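PDB 6I8W: Alpha/beta fold hydrolase, which hydrolyses membrane phospholipids as a membrane-bound phospholipase A that acts as a bacterial virulence factor. Local coordinates for residues Glu87-Val92 with Ala302-Val307; Lys104-Ser109 with Asn225-Glu230; Pro241-Ile246 with Glu267-Leu272. All coordinates share one frame; numbering follows the deposited sequence.

Interaction 1: residues Glu87-Val92 with Ala302-Val307. With CO2 (carbon dioxide), chain H.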
ATOM      1  N   GLU A  87      -3.290  -1.497  19.655  1.00 36.41           N
ATOM      2  CA  GLU A  87      -3.416  -1.402  21.115  1.00 46.45           C
ATOM      3  C   GLU A  87      -3.415   0.050  21.570  1.00 44.89           C
ATOM      4  O   GLU A  87      -4.138   0.417  22.487  1.00 50.12           O
ATOM      5  CB  GLU A  87      -2.280  -2.153  21.821  1.00 47.95           C
ATOM      6  N   ARG A  88      -2.614   0.875  20.902  1.00 39.06           N
ATOM      7  CA  ARG A  88      -2.381   2.254  21.329  1.00 37.14           C
ATOM      8  C   ARG A  88      -2.921   3.301  20.357  1.00 39.95           C
ATOM      9  O   ARG A  88      -2.995   4.485  20.691  1.00 40.44           O
ATOM     10  CB  ARG A  88      -0.878   2.478  21.530  1.00 40.29           C
ATOM     11  CG  ARG A  88      -0.313   1.683  22.704  1.00 51.06           C
ATOM     12  CD  ARG A  88       1.202   1.831  22.791  1.00 61.90           C
ATOM     13  NE  ARG A  88       1.608   3.232  22.896  1.00 67.68           N
ATOM     14  CZ  ARG A  88       2.859   3.659  22.753  1.00 67.17           C
ATOM     15  NH1 ARG A  88       3.831   2.795  22.494  1.00 69.49           N
ATOM     16  NH2 ARG A  88       3.138   4.950  22.864  1.00 64.96           N
ATOM     17  N   TYR A  89      -3.296   2.870  19.156  1.00 31.47           N
ATOM     18  CA  TYR A  89      -3.740   3.803  18.116  1.00 27.96           C
ATOM     19  C   TYR A  89      -5.036   3.383  17.478  1.00 28.54           C
ATOM     20  O   TYR A  89      -5.406   2.211  17.507  1.00 33.88           O
ATOM     21  CB  TYR A  89      -2.662   3.963  17.018  1.00 29.32           C
ATOM     22  CG  TYR A  89      -1.388   4.555  17.557  1.00 33.38           C
ATOM     23  CD1 TYR A  89      -1.268   5.929  17.737  1.00 33.02           C
ATOM     24  CD2 TYR A  89      -0.316   3.744  17.915  1.00 29.17           C
ATOM     25  CE1 TYR A  89      -0.111   6.484  18.267  1.00 34.21           C
ATOM     26  CE2 TYR A  89       0.856   4.292  18.443  1.00 32.21           C
ATOM     27  CZ  TYR A  89       0.950   5.663  18.609  1.00 31.80           C
ATOM     28  OH  TYR A  89       2.102   6.222  19.123  1.00 35.34           O
ATOM     29  N   HIS A  90      -5.725   4.371  16.913  1.00 29.99           N
ATOM     30  CA  HIS A  90      -6.858   4.141  16.050  1.00 30.00           C
ATOM     31  C   HIS A  90      -6.306   3.977  14.647  1.00 32.66           C
ATOM     32  O   HIS A  90      -5.910   4.952  14.019  1.00 36.72           O
ATOM     33  CB  HIS A  90      -7.843   5.309  16.146  1.00 34.44           C
ATOM     34  CG  HIS A  90      -8.984   5.233  15.181  1.00 36.88           C
ATOM     35  ND1 HIS A  90      -9.321   6.281  14.349  1.00 41.27           N
ATOM     36  CD2 HIS A  90      -9.882   4.249  14.929  1.00 35.49           C
ATOM     37  CE1 HIS A  90     -10.378   5.948  13.629  1.00 38.03           C
ATOM     38  NE2 HIS A  90     -10.737   4.719  13.960  1.00 36.72           N
ATOM     39  N   VAL A  91      -6.248   2.743  14.165  1.00 30.93           N
ATOM     40  CA  VAL A  91      -5.573   2.477  12.903  1.00 27.08           C
ATOM     41  C   VAL A  91      -6.585   2.372  11.766  1.00 32.13           C
ATOM     42  O   VAL A  91      -7.608   1.685  11.888  1.00 28.08           O
ATOM     43  CB  VAL A  91      -4.734   1.196  12.972  1.00 25.08           C
ATOM     44  CG1 VAL A  91      -4.086   0.904  11.609  1.00 27.89           C
ATOM     45  CG2 VAL A  91      -3.673   1.299  14.118  1.00 23.58           C
ATOM     46  N   VAL A  92      -6.311   3.092  10.679  1.00 28.27           N
ATOM     47  CA  VAL A  92      -7.164   3.042   9.487  1.00 24.41           C
ATOM     48  C   VAL A  92      -6.293   2.757   8.259  1.00 27.08           C
ATOM     49  O   VAL A  92      -5.260   3.406   8.044  1.00 27.14           O
ATOM     50  CB  VAL A  92      -7.952   4.351   9.298  1.00 30.70           C
ATOM     51  CG1 VAL A  92      -8.818   4.316   8.000  1.00 26.80           C
ATOM     52  CG2 VAL A  92      -8.815   4.641  10.518  1.00 32.19           C
ATOM     53  N   ALA A 302       8.778   3.889  17.702  1.00 29.90           N
ATOM     54  CA  ALA A 302       9.843   4.665  18.324  1.00 32.73           C
ATOM     55  C   ALA A 302       9.783   6.109  17.825  1.00 32.07           C
ATOM     56  O   ALA A 302       9.885   7.061  18.599  1.00 33.92           O
ATOM     57  CB  ALA A 302      11.208   4.036  18.033  1.00 32.71           C
ATOM     58  N   PHE A 303       9.642   6.244  16.512  1.00 30.36           N
ATOM     59  CA  PHE A 303       9.481   7.546  15.866  1.00 32.42           C
ATOM     60  C   PHE A 303       8.294   8.302  16.460  1.00 32.83           C
ATOM     61  O   PHE A 303       8.436   9.444  16.881  1.00 31.81           O
ATOM     62  CB  PHE A 303       9.301   7.359  14.346  1.00 28.70           C
ATOM     63  CG  PHE A 303       8.761   8.577  13.627  1.00 28.53           C
ATOM     64  CD1 PHE A 303       9.568   9.685  13.404  1.00 34.23           C
ATOM     65  CD2 PHE A 303       7.444   8.603  13.169  1.00 33.40           C
ATOM     66  CE1 PHE A 303       9.075  10.804  12.733  1.00 33.06           C
ATOM     67  CE2 PHE A 303       6.941   9.717  12.491  1.00 34.04           C
ATOM     68  CZ  PHE A 303       7.757  10.808  12.268  1.00 32.62           C
ATOM     69  N   LEU A 304       7.129   7.646  16.530  1.00 30.12           N
ATOM     70  CA  LEU A 304       5.928   8.272  17.093  1.00 29.45           C
ATOM     71  C   LEU A 304       6.114   8.700  18.552  1.00 37.61           C
ATOM     72  O   LEU A 304       5.588   9.728  18.989  1.00 37.25           O
ATOM     73  CB  LEU A 304       4.739   7.314  17.006  1.00 31.51           C
ATOM     74  CG  LEU A 304       4.250   7.018  15.589  1.00 30.24           C
ATOM     75  CD1 LEU A 304       3.205   5.914  15.640  1.00 29.11           C
ATOM     76  CD2 LEU A 304       3.666   8.293  14.964  1.00 31.51           C
ATOM     77  N   ASP A 305       6.818   7.878  19.318  1.00 33.43           N
ATOM     78  CA  ASP A 305       7.097   8.212  20.719  1.00 35.67           C
ATOM     79  C   ASP A 305       7.868   9.527  20.790  1.00 37.40           C
ATOM     80  O   ASP A 305       7.562  10.393  21.604  1.00 41.28           O
ATOM     81  CB  ASP A 305       7.909   7.110  21.407  1.00 42.37           C
ATOM     82  CG  ASP A 305       7.060   5.920  21.833  1.00 55.11           C
ATOM     83  OD1 ASP A 305       5.813   5.985  21.721  1.00 60.00           O
ATOM     84  OD2 ASP A 305       7.646   4.916  22.294  1.00 52.42           O
ATOM     85  N   GLY A 306       8.877   9.674  19.939  1.00 37.01           N
ATOM     86  CA  GLY A 306       9.613  10.926  19.885  1.00 42.73           C
ATOM     87  C   GLY A 306       8.720  12.093  19.508  1.00 45.11           C
ATOM     88  O   GLY A 306       8.759  13.133  20.149  1.00 49.61           O
ATOM     89  N   VAL A 307       7.895  11.916  18.481  1.00 37.49           N
ATOM     90  CA  VAL A 307       6.974  12.983  18.063  1.00 47.52           C
ATOM     91  C   VAL A 307       6.039  13.419  19.204  1.00 51.39           C
ATOM     92  O   VAL A 307       5.830  14.619  19.413  1.00 49.66           O
ATOM     93  CB  VAL A 307       6.157  12.556  16.853  1.00 44.97           C
ATOM     94  CG1 VAL A 307       5.067  13.579  16.554  1.00 49.16           C
ATOM     95  CG2 VAL A 307       7.089  12.386  15.655  1.00 39.06           C
TER
HETATM   96  C   CO2 H 406       2.346   9.744  19.467  1.00 63.60           C
HETATM   97  O1  CO2 H 406       2.838  10.540  18.839  1.00 56.62           O
HETATM   98  O2  CO2 H 406       1.864   8.939  20.078  1.00 49.69           O
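Tyr89 and Leu304 bring their backbones no nearer than 10.7 Å, measured CA to CA, so long side chains span the distance between the start of strand 90-94 and the C-terminal helix 293-308. Arg88 and Tyr89 lie in the loop leading into the strand, and both point their CB toward the helix; Leu304 and Asp305 answer from successive helical positions. The hydroxyl end of Tyr89 reaches Leu304, the two side chains arriving from opposite directions. Tyr89 OH lies 3.6 Å from Leu304 CB, while Leu304 CD1 approaches Tyr89 CZ obliquely to the ring at 3.7 Å. Leu65 of strand 64-68 touches both side chains, tying this apolar part to the central sheet of the alpha/beta hydrolase fold. Farther out, Arg88 and Asp305 cross at about a right angle. A bend at chi3 (57°) turns the guanidinium so that Arg88 NH2 forms a salt bridge of 3.1 Å with Asp305 OD1. The carboxylate is met on its syn side, the bond is fairly straight at 157°, and the two flat groups are inclined by 32°. On the Tyr89-Leu304 side sits carbon dioxide, in a pocket completed by His132 and Arg308: Tyr89 OH donates to its O2 over 2.9 Å, near the plane and edge of the ring. The same hydroxyl is bonded to Gln301 NE2. Two polar partners thus hold the phenol oxygen next to leucine carbon, and farther out one salt bridge joins the last helix to the loop that leads into strand 90-94.

Interaction 2: residues Lys104-Ser109 with Asn225-Glu230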
ATOM      1  N   LYS A 104     -13.480   1.679  -9.001  1.00 37.52           N
ATOM      2  CA  LYS A 104     -12.476   1.850 -10.052  1.00 43.69           C
ATOM      3  C   LYS A 104     -13.084   2.457 -11.328  1.00 42.99           C
ATOM      4  O   LYS A 104     -13.104   1.810 -12.375  1.00 49.54           O
ATOM      5  CB  LYS A 104     -11.828   0.496 -10.372  1.00 43.55           C
ATOM      6  CG  LYS A 104     -11.238  -0.212  -9.129  1.00 39.28           C
ATOM      7  CD  LYS A 104     -10.738  -1.619  -9.451  1.00 43.47           C
ATOM      8  CE  LYS A 104     -10.192  -2.314  -8.192  1.00 42.27           C
ATOM      9  NZ  LYS A 104     -11.266  -2.533  -7.179  1.00 39.78           N
ATOM     10  N   PRO A 105     -13.550   3.716 -11.251  1.00 44.82           N
ATOM     11  CA  PRO A 105     -14.136   4.371 -12.435  1.00 52.54           C
ATOM     12  C   PRO A 105     -13.143   4.417 -13.593  1.00 53.36           C
ATOM     13  O   PRO A 105     -11.996   4.831 -13.403  1.00 48.37           O
ATOM     14  CB  PRO A 105     -14.454   5.797 -11.957  1.00 53.96           C
ATOM     15  CG  PRO A 105     -14.242   5.807 -10.507  1.00 50.62           C
ATOM     16  CD  PRO A 105     -13.403   4.639 -10.111  1.00 45.61           C
ATOM     17  N   GLN A 106     -13.579   4.001 -14.771  1.00 50.80           N
ATOM     18  CA  GLN A 106     -12.684   3.862 -15.906  1.00 58.85           C
ATOM     19  C   GLN A 106     -12.120   5.197 -16.396  1.00 57.33           C
ATOM     20  O   GLN A 106     -10.999   5.246 -16.898  1.00 64.68           O
ATOM     21  CB  GLN A 106     -13.407   3.156 -17.056  1.00 64.86           C
ATOM     22  CG  GLN A 106     -12.489   2.718 -18.195  1.00 77.07           C
ATOM     23  CD  GLN A 106     -11.547   1.596 -17.789  1.00 80.77           C
ATOM     24  OE1 GLN A 106     -10.394   1.556 -18.221  1.00 85.40           O
ATOM     25  NE2 GLN A 106     -12.033   0.681 -16.951  1.00 78.33           N
ATOM     26  N   GLN A 107     -12.880   6.276 -16.233  1.00 55.18           N
ATOM     27  CA  GLN A 107     -12.477   7.568 -16.795  1.00 62.08           C
ATOM     28  C   GLN A 107     -11.893   8.541 -15.770  1.00 61.48           C
ATOM     29  O   GLN A 107     -11.697   9.717 -16.063  1.00 63.85           O
ATOM     30  CB  GLN A 107     -13.669   8.240 -17.499  1.00 63.96           C
ATOM     31  CG  GLN A 107     -14.224   7.458 -18.674  1.00 72.00           C
ATOM     32  CD  GLN A 107     -13.167   7.148 -19.716  1.00 84.66           C
ATOM     33  OE1 GLN A 107     -12.996   5.995 -20.122  1.00 85.56           O
ATOM     34  NE2 GLN A 107     -12.448   8.176 -20.156  1.00 90.63           N
ATOM     35  N   ALA A 108     -11.596   8.062 -14.573  1.00 53.02           N
ATOM     36  CA  ALA A 108     -11.109   8.964 -13.543  1.00 53.25           C
ATOM     37  C   ALA A 108      -9.607   9.212 -13.689  1.00 53.69           C
ATOM     38  O   ALA A 108      -8.909   8.496 -14.415  1.00 49.61           O
ATOM     39  CB  ALA A 108     -11.424   8.406 -12.161  1.00 50.11           C
ATOM     40  N   SER A 109      -9.119  10.241 -13.009  1.00 51.73           N
ATOM     41  CA  SER A 109      -7.690  10.453 -12.893  1.00 53.68           C
ATOM     42  C   SER A 109      -7.157   9.711 -11.659  1.00 48.28           C
ATOM     43  O   SER A 109      -7.761   9.749 -10.585  1.00 44.21           O
ATOM     44  CB  SER A 109      -7.371  11.942 -12.811  1.00 63.15           C
ATOM     45  OG  SER A 109      -5.981  12.133 -12.608  1.00 65.61           O
ATOM     46  N   ASN A 225      -4.403  -1.860 -14.104  1.00 46.78           N
ATOM     47  CA  ASN A 225      -3.214  -1.406 -13.393  1.00 42.41           C
ATOM     48  C   ASN A 225      -2.235  -0.738 -14.361  1.00 45.24           C
ATOM     49  O   ASN A 225      -1.672   0.301 -14.042  1.00 43.37           O
ATOM     50  CB  ASN A 225      -2.523  -2.559 -12.660  1.00 40.12           C
ATOM     51  CG  ASN A 225      -3.217  -2.927 -11.341  1.00 47.99           C
ATOM     52  OD1 ASN A 225      -4.095  -2.210 -10.853  1.00 49.27           O
ATOM     53  ND2 ASN A 225      -2.823  -4.058 -10.773  1.00 44.03           N
ATOM     54  N   ALA A 226      -2.073  -1.311 -15.555  1.00 44.51           N
ATOM     55  CA  ALA A 226      -1.151  -0.754 -16.541  1.00 47.12           C
ATOM     56  C   ALA A 226      -1.568   0.658 -16.953  1.00 52.78           C
ATOM     57  O   ALA A 226      -0.727   1.529 -17.187  1.00 50.61           O
ATOM     58  CB  ALA A 226      -1.069  -1.665 -17.770  1.00 53.86           C
ATOM     59  N   GLN A 227      -2.874   0.871 -17.055  1.00 52.94           N
ATOM     60  CA  GLN A 227      -3.416   2.181 -17.425  1.00 54.46           C
ATOM     61  C   GLN A 227      -3.146   3.208 -16.318  1.00 45.17           C
ATOM     62  O   GLN A 227      -2.725   4.335 -16.580  1.00 45.11           O
ATOM     63  CB  GLN A 227      -4.918   2.062 -17.708  1.00 60.77           C
ATOM     64  CG  GLN A 227      -5.734   3.320 -17.458  1.00 71.65           C
ATOM     65  CD  GLN A 227      -7.210   3.123 -17.799  1.00 91.05           C
ATOM     66  OE1 GLN A 227      -8.067   3.911 -17.389  1.00 98.88           O
ATOM     67  NE2 GLN A 227      -7.511   2.061 -18.547  1.00 90.83           N
ATOM     68  N   ILE A 228      -3.370   2.808 -15.075  1.00 42.78           N
ATOM     69  CA  ILE A 228      -3.041   3.674 -13.952  1.00 48.97           C
ATOM     70  C   ILE A 228      -1.543   3.975 -13.927  1.00 44.31           C
ATOM     71  O   ILE A 228      -1.144   5.118 -13.711  1.00 46.11           O
ATOM     72  CB  ILE A 228      -3.465   3.060 -12.607  1.00 41.96           C
ATOM     73  CG1 ILE A 228      -4.989   3.054 -12.478  1.00 43.01           C
ATOM     74  CG2 ILE A 228      -2.872   3.857 -11.437  1.00 38.08           C
ATOM     75  CD1 ILE A 228      -5.474   2.436 -11.170  1.00 42.21           C
ATOM     76  N   PHE A 229      -0.716   2.958 -14.161  1.00 41.51           N
ATOM     77  CA  PHE A 229       0.735   3.154 -14.133  1.00 42.57           C
ATOM     78  C   PHE A 229       1.151   4.186 -15.182  1.00 47.86           C
ATOM     79  O   PHE A 229       2.055   4.992 -14.950  1.00 51.33           O
ATOM     80  CB  PHE A 229       1.488   1.839 -14.363  1.00 44.11           C
ATOM     81  CG  PHE A 229       2.951   1.908 -13.986  1.00 44.92           C
ATOM     82  CD1 PHE A 229       3.360   1.613 -12.697  1.00 42.46           C
ATOM     83  CD2 PHE A 229       3.907   2.297 -14.915  1.00 52.12           C
ATOM     84  CE1 PHE A 229       4.703   1.690 -12.342  1.00 48.12           C
ATOM     85  CE2 PHE A 229       5.245   2.377 -14.572  1.00 46.12           C
ATOM     86  CZ  PHE A 229       5.648   2.076 -13.282  1.00 44.76           C
ATOM     87  N   GLU A 230       0.472   4.177 -16.324  1.00 45.01           N
ATOM     88  CA  GLU A 230       0.769   5.141 -17.380  1.00 48.37           C
ATOM     89  C   GLU A 230       0.414   6.564 -16.948  1.00 47.61           C
ATOM     90  O   GLU A 230       1.136   7.513 -17.256  1.00 47.53           O
ATOM     91  CB  GLU A 230       0.039   4.771 -18.671  1.00 60.86           C
ATOM     92  CG  GLU A 230       0.961   4.185 -19.714  1.00 76.36           C
ATOM     93  CD  GLU A 230       2.142   5.093 -20.009  1.00 86.41           C
ATOM     94  OE1 GLU A 230       1.926   6.198 -20.553  1.00 92.49           O
ATOM     95  OE2 GLU A 230       3.284   4.703 -19.685  1.00 90.49           O
TER
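Gln106 and Gln227 meet through the ends of their side chains, with the amide planes turned 72° against each other. Gln227, on helix 208-234, holds its chain extended beyond CG (chi2 179°) and reaches toward the loop that precedes helix 112-125. Gln106 belongs to the type I beta turn Pro105-Ala108, and a bend at its chi2 (68°) swings its carboxamide round to the helix. The result is one hydrogen bond: Gln227 NE2 donates to Gln106 OE1 over 2.9 Å, arriving nearly along the C=O axis, though the acceptor is tilted out of the donor's amide plane. The amides do not pair reciprocally: Gln106 NE2 lies 5.1 Å from Gln227 OE1. Gln227 OE1 lies near two acceptors, Gln106 O at 3.3 Å and the same Gln106 OE1 at 3.4 Å, with no bond to either. Around this link Phe224 touches the Gln106 side chain, and Gln231 NE2 makes a weak hydrogen bond to Ala108 O. Helix 208-234 lies in the helical insertion between strands 154-160 and 250-255, the place where alpha/beta hydrolases commonly carry their lid. A neutral amide-to-amide bond at the surface, with acceptor oxygens close beside it whose mutual repulsion probably weakens it, makes a modest polar link between loop and insertion.

Interaction 3: residues Pro241-Ile246 with Glu267-Leu272. With CO2 (carbon dioxide), chain G.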
ATOM      1  N   PRO A 241      10.052  19.942  -5.010  1.00 56.94           N
ATOM      2  CA  PRO A 241       9.580  21.287  -4.643  1.00 60.62           C
ATOM      3  C   PRO A 241       8.538  21.314  -3.509  1.00 58.07           C
ATOM      4  O   PRO A 241       8.216  22.395  -3.025  1.00 60.86           O
ATOM      5  CB  PRO A 241       8.946  21.807  -5.944  1.00 64.54           C
ATOM      6  CG  PRO A 241       9.410  20.875  -7.028  1.00 63.99           C
ATOM      7  CD  PRO A 241       9.563  19.554  -6.347  1.00 54.71           C
ATOM      8  N   GLU A 242       7.988  20.165  -3.124  1.00 50.64           N
ATOM      9  CA  GLU A 242       6.890  20.139  -2.154  1.00 53.72           C
ATOM     10  C   GLU A 242       7.339  19.834  -0.724  1.00 52.27           C
ATOM     11  O   GLU A 242       6.757  20.343   0.236  1.00 52.41           O
ATOM     12  CB  GLU A 242       5.820  19.114  -2.581  1.00 53.74           C
ATOM     13  CG  GLU A 242       5.353  19.232  -4.052  1.00 54.42           C
ATOM     14  CD  GLU A 242       4.875  20.631  -4.424  1.00 67.36           C
ATOM     15  OE1 GLU A 242       4.268  21.303  -3.562  1.00 70.86           O
ATOM     16  OE2 GLU A 242       5.084  21.049  -5.592  1.00 64.89           O
ATOM     17  N   LEU A 243       8.362  18.996  -0.585  1.00 48.46           N
ATOM     18  CA  LEU A 243       8.848  18.588   0.735  1.00 48.35           C
ATOM     19  C   LEU A 243       9.152  19.752   1.694  1.00 53.12           C
ATOM     20  O   LEU A 243       8.831  19.649   2.874  1.00 49.64           O
ATOM     21  CB  LEU A 243      10.090  17.709   0.586  1.00 50.04           C
ATOM     22  CG  LEU A 243       9.848  16.394  -0.145  1.00 53.11           C
ATOM     23  CD1 LEU A 243      11.143  15.659  -0.383  1.00 56.60           C
ATOM     24  CD2 LEU A 243       8.898  15.540   0.668  1.00 48.99           C
ATOM     25  N   PRO A 244       9.753  20.864   1.203  1.00 55.97           N
ATOM     26  CA  PRO A 244       9.996  21.957   2.158  1.00 57.29           C
ATOM     27  C   PRO A 244       8.722  22.581   2.746  1.00 56.22           C
ATOM     28  O   PRO A 244       8.817  23.281   3.747  1.00 57.69           O
ATOM     29  CB  PRO A 244      10.764  22.993   1.323  1.00 59.15           C
ATOM     30  CG  PRO A 244      11.415  22.204   0.245  1.00 60.50           C
ATOM     31  CD  PRO A 244      10.405  21.131  -0.093  1.00 57.44           C
ATOM     32  N   LYS A 245       7.561  22.324   2.149  1.00 52.77           N
ATOM     33  CA  LYS A 245       6.298  22.856   2.668  1.00 53.04           C
ATOM     34  C   LYS A 245       5.761  22.029   3.838  1.00 52.93           C
ATOM     35  O   LYS A 245       4.859  22.455   4.555  1.00 56.21           O
ATOM     36  CB  LYS A 245       5.243  22.904   1.565  1.00 55.72           C
ATOM     37  CG  LYS A 245       5.600  23.811   0.399  1.00 58.29           C
ATOM     38  CD  LYS A 245       4.598  23.650  -0.736  1.00 64.94           C
ATOM     39  CE  LYS A 245       5.016  24.448  -1.963  1.00 67.53           C
ATOM     40  NZ  LYS A 245       4.148  24.128  -3.130  1.00 70.52           N
ATOM     41  N   ILE A 246       6.306  20.833   4.020  1.00 48.93           N
ATOM     42  CA  ILE A 246       5.824  19.951   5.074  1.00 45.42           C
ATOM     43  C   ILE A 246       6.273  20.453   6.449  1.00 51.26           C
ATOM     44  O   ILE A 246       7.460  20.706   6.674  1.00 51.86           O
ATOM     45  CB  ILE A 246       6.300  18.513   4.830  1.00 42.50           C
ATOM     46  CG1 ILE A 246       5.702  17.995   3.519  1.00 37.76           C
ATOM     47  CG2 ILE A 246       5.943  17.590   6.013  1.00 39.37           C
ATOM     48  CD1 ILE A 246       6.124  16.598   3.165  1.00 39.82           C
ATOM     49  N   GLU A 267      18.790  10.656   0.508  1.00 41.21           N
ATOM     50  CA  GLU A 267      19.726  11.777   0.407  1.00 52.91           C
ATOM     51  C   GLU A 267      19.108  12.965  -0.332  1.00 54.37           C
ATOM     52  O   GLU A 267      19.471  14.107  -0.089  1.00 54.22           O
ATOM     53  CB  GLU A 267      21.030  11.339  -0.272  1.00 64.11           C
ATOM     54  CG  GLU A 267      21.621  10.039   0.275  1.00 79.50           C
ATOM     55  CD  GLU A 267      21.975  10.118   1.761  1.00 97.63           C
ATOM     56  OE1 GLU A 267      22.226  11.233   2.272  1.00104.50           O
ATOM     57  OE2 GLU A 267      22.008   9.059   2.421  1.00105.13           O
ATOM     58  N   VAL A 268      18.162  12.700  -1.227  1.00 50.78           N
ATOM     59  CA  VAL A 268      17.449  13.786  -1.891  1.00 52.29           C
ATOM     60  C   VAL A 268      16.509  14.467  -0.894  1.00 51.17           C
ATOM     61  O   VAL A 268      16.440  15.687  -0.835  1.00 44.83           O
ATOM     62  CB  VAL A 268      16.638  13.285  -3.104  1.00 51.04           C
ATOM     63  CG1 VAL A 268      15.705  14.374  -3.623  1.00 50.12           C
ATOM     64  CG2 VAL A 268      17.572  12.794  -4.206  1.00 59.41           C
ATOM     65  N   MET A 269      15.797  13.673  -0.100  1.00 45.97           N
ATOM     66  CA  MET A 269      14.716  14.195   0.729  1.00 43.63           C
ATOM     67  C   MET A 269      15.163  14.827   2.040  1.00 45.82           C
ATOM     68  O   MET A 269      14.541  15.770   2.535  1.00 46.07           O
ATOM     69  CB  MET A 269      13.716  13.075   1.027  1.00 41.85           C
ATOM     70  CG  MET A 269      12.972  12.604  -0.213  1.00 37.11           C
ATOM     71  SD  MET A 269      11.696  11.406   0.229  1.00 41.10           S
ATOM     72  CE  MET A 269      12.691   9.978   0.649  1.00 38.46           C
ATOM     73  N   ARG A 270      16.199  14.253   2.634  1.00 44.20           N
ATOM     74  CA  ARG A 270      16.648  14.685   3.952  1.00 50.37           C
ATOM     75  C   ARG A 270      16.924  16.206   4.044  1.00 48.86           C
ATOM     76  O   ARG A 270      16.349  16.862   4.914  1.00 49.24           O
ATOM     77  CB  ARG A 270      17.868  13.862   4.354  1.00 54.54           C
ATOM     78  CG  ARG A 270      18.160  13.844   5.808  1.00 63.42           C
ATOM     79  CD  ARG A 270      19.178  12.762   6.087  1.00 61.28           C
ATOM     80  NE  ARG A 270      20.101  13.173   7.128  1.00 61.93           N
ATOM     81  CZ  ARG A 270      21.352  12.744   7.221  1.00 61.90           C
ATOM     82  NH1 ARG A 270      21.836  11.887   6.326  1.00 62.64           N
ATOM     83  NH2 ARG A 270      22.118  13.180   8.206  1.00 61.35           N
ATOM     84  N   PRO A 271      17.755  16.778   3.133  1.00 47.84           N
ATOM     85  CA  PRO A 271      18.008  18.231   3.170  1.00 54.65           C
ATOM     86  C   PRO A 271      16.768  19.092   2.938  1.00 58.47           C
ATOM     87  O   PRO A 271      16.782  20.281   3.253  1.00 56.47           O
ATOM     88  CB  PRO A 271      18.991  18.463   2.010  1.00 57.03           C
ATOM     89  CG  PRO A 271      19.534  17.142   1.669  1.00 59.88           C
ATOM     90  CD  PRO A 271      18.460  16.150   2.002  1.00 53.30           C
ATOM     91  N   LEU A 272      15.739  18.513   2.327  1.00 57.28           N
ATOM     92  CA  LEU A 272      14.566  19.282   1.917  1.00 55.47           C
ATOM     93  C   LEU A 272      13.475  19.293   2.985  1.00 52.42           C
ATOM     94  O   LEU A 272      12.511  20.045   2.870  1.00 59.09           O
ATOM     95  CB  LEU A 272      14.003  18.735   0.592  1.00 49.15           C
ATOM     96  CG  LEU A 272      14.950  18.699  -0.614  1.00 54.57           C
ATOM     97  CD1 LEU A 272      14.295  17.989  -1.787  1.00 54.89           C
ATOM     98  CD2 LEU A 272      15.388  20.106  -1.026  1.00 55.81           C
TER
HETATM   99  C   CO2 G 405      14.428  22.814   5.017  1.00 77.36           C
HETATM  100  O1  CO2 G 405      14.867  22.771   6.060  1.00 75.27           O
HETATM  101  O2  CO2 G 405      13.990  22.859   3.973  1.00 74.93           O
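Leu243 and Pro244 pack against Met269 and Leu272 at one end of the alpha/beta hydrolase sheet, joining the loop before strand 250-255 to the helical connection that leads from that strand to the edge strand 276-281. Leu243 is the central apolar side chain. Its CD1 lies 3.6 Å from Met269 CG, the two side chains running at a slant to each other, and its CB stands 4.0 Å from Leu272 CB. With CG anti to the carbonyl carbon (chi1 -63°), the leucine carries CD1 to the root of the methionine, touching CB and CG rather than the sulfur. Pro244 contributes the more exposed side, its ring lying by the carbonyl of Leu272. As a proline, it offers no N-H, so the carbonyl makes no classical hydrogen bond across the contact; a CA-H...O contact of 3.2 Å joins Pro244 CA to Leu272 O instead, with 127° at the hydrogen.

In the next shell, short turns set both backbones. A 3-10 turn at 243-245 is closed by Lys245 N to Glu242 O and Ile246 N to Leu243 O, and the Lys245 NZ to Glu242 OE1 salt bridge of 2.9 Å spans it on the outside. Within 267-272, Leu272 N bonds to Met269 O, consistent with the turn that brings the Leu272 carbonyl to Pro244. Met269 reaches Leu252 and Trp254 of strand 250-255, while Glu242 and Ile246 touch Leu145 and Ala148 of helix 138-149; the contact thereby bridges from sheet to neighbouring helix. Beside the Leu272 carbonyl a carbon dioxide molecule occupies a pocket formed by Pro271, Leu272, Leu273 and Lys274, where its O2 comes within 3.4 Å of Leu272 O.

Along the chain interaction 1 encloses the other two: its strand 90-94 opens before them and its helix 293-308 closes after them, with interaction 2 completed before interaction 3 begins. Interactions 1 and 2 lie on opposite sides of the chain's centre, their centres 33 Å apart; interaction 3 is 23 Å from the first and 28 Å from the second, centre to centre, and none touches another. All belong to one alpha/beta hydrolase fold. Interaction 1 joins helix 293-308 to the loop entering strand 90-94, interaction 2 links a loop to helix 208-234 of the insertion, and interaction 3 joins the connections around strand 250-255, so three separate regions of the fold are each joined locally.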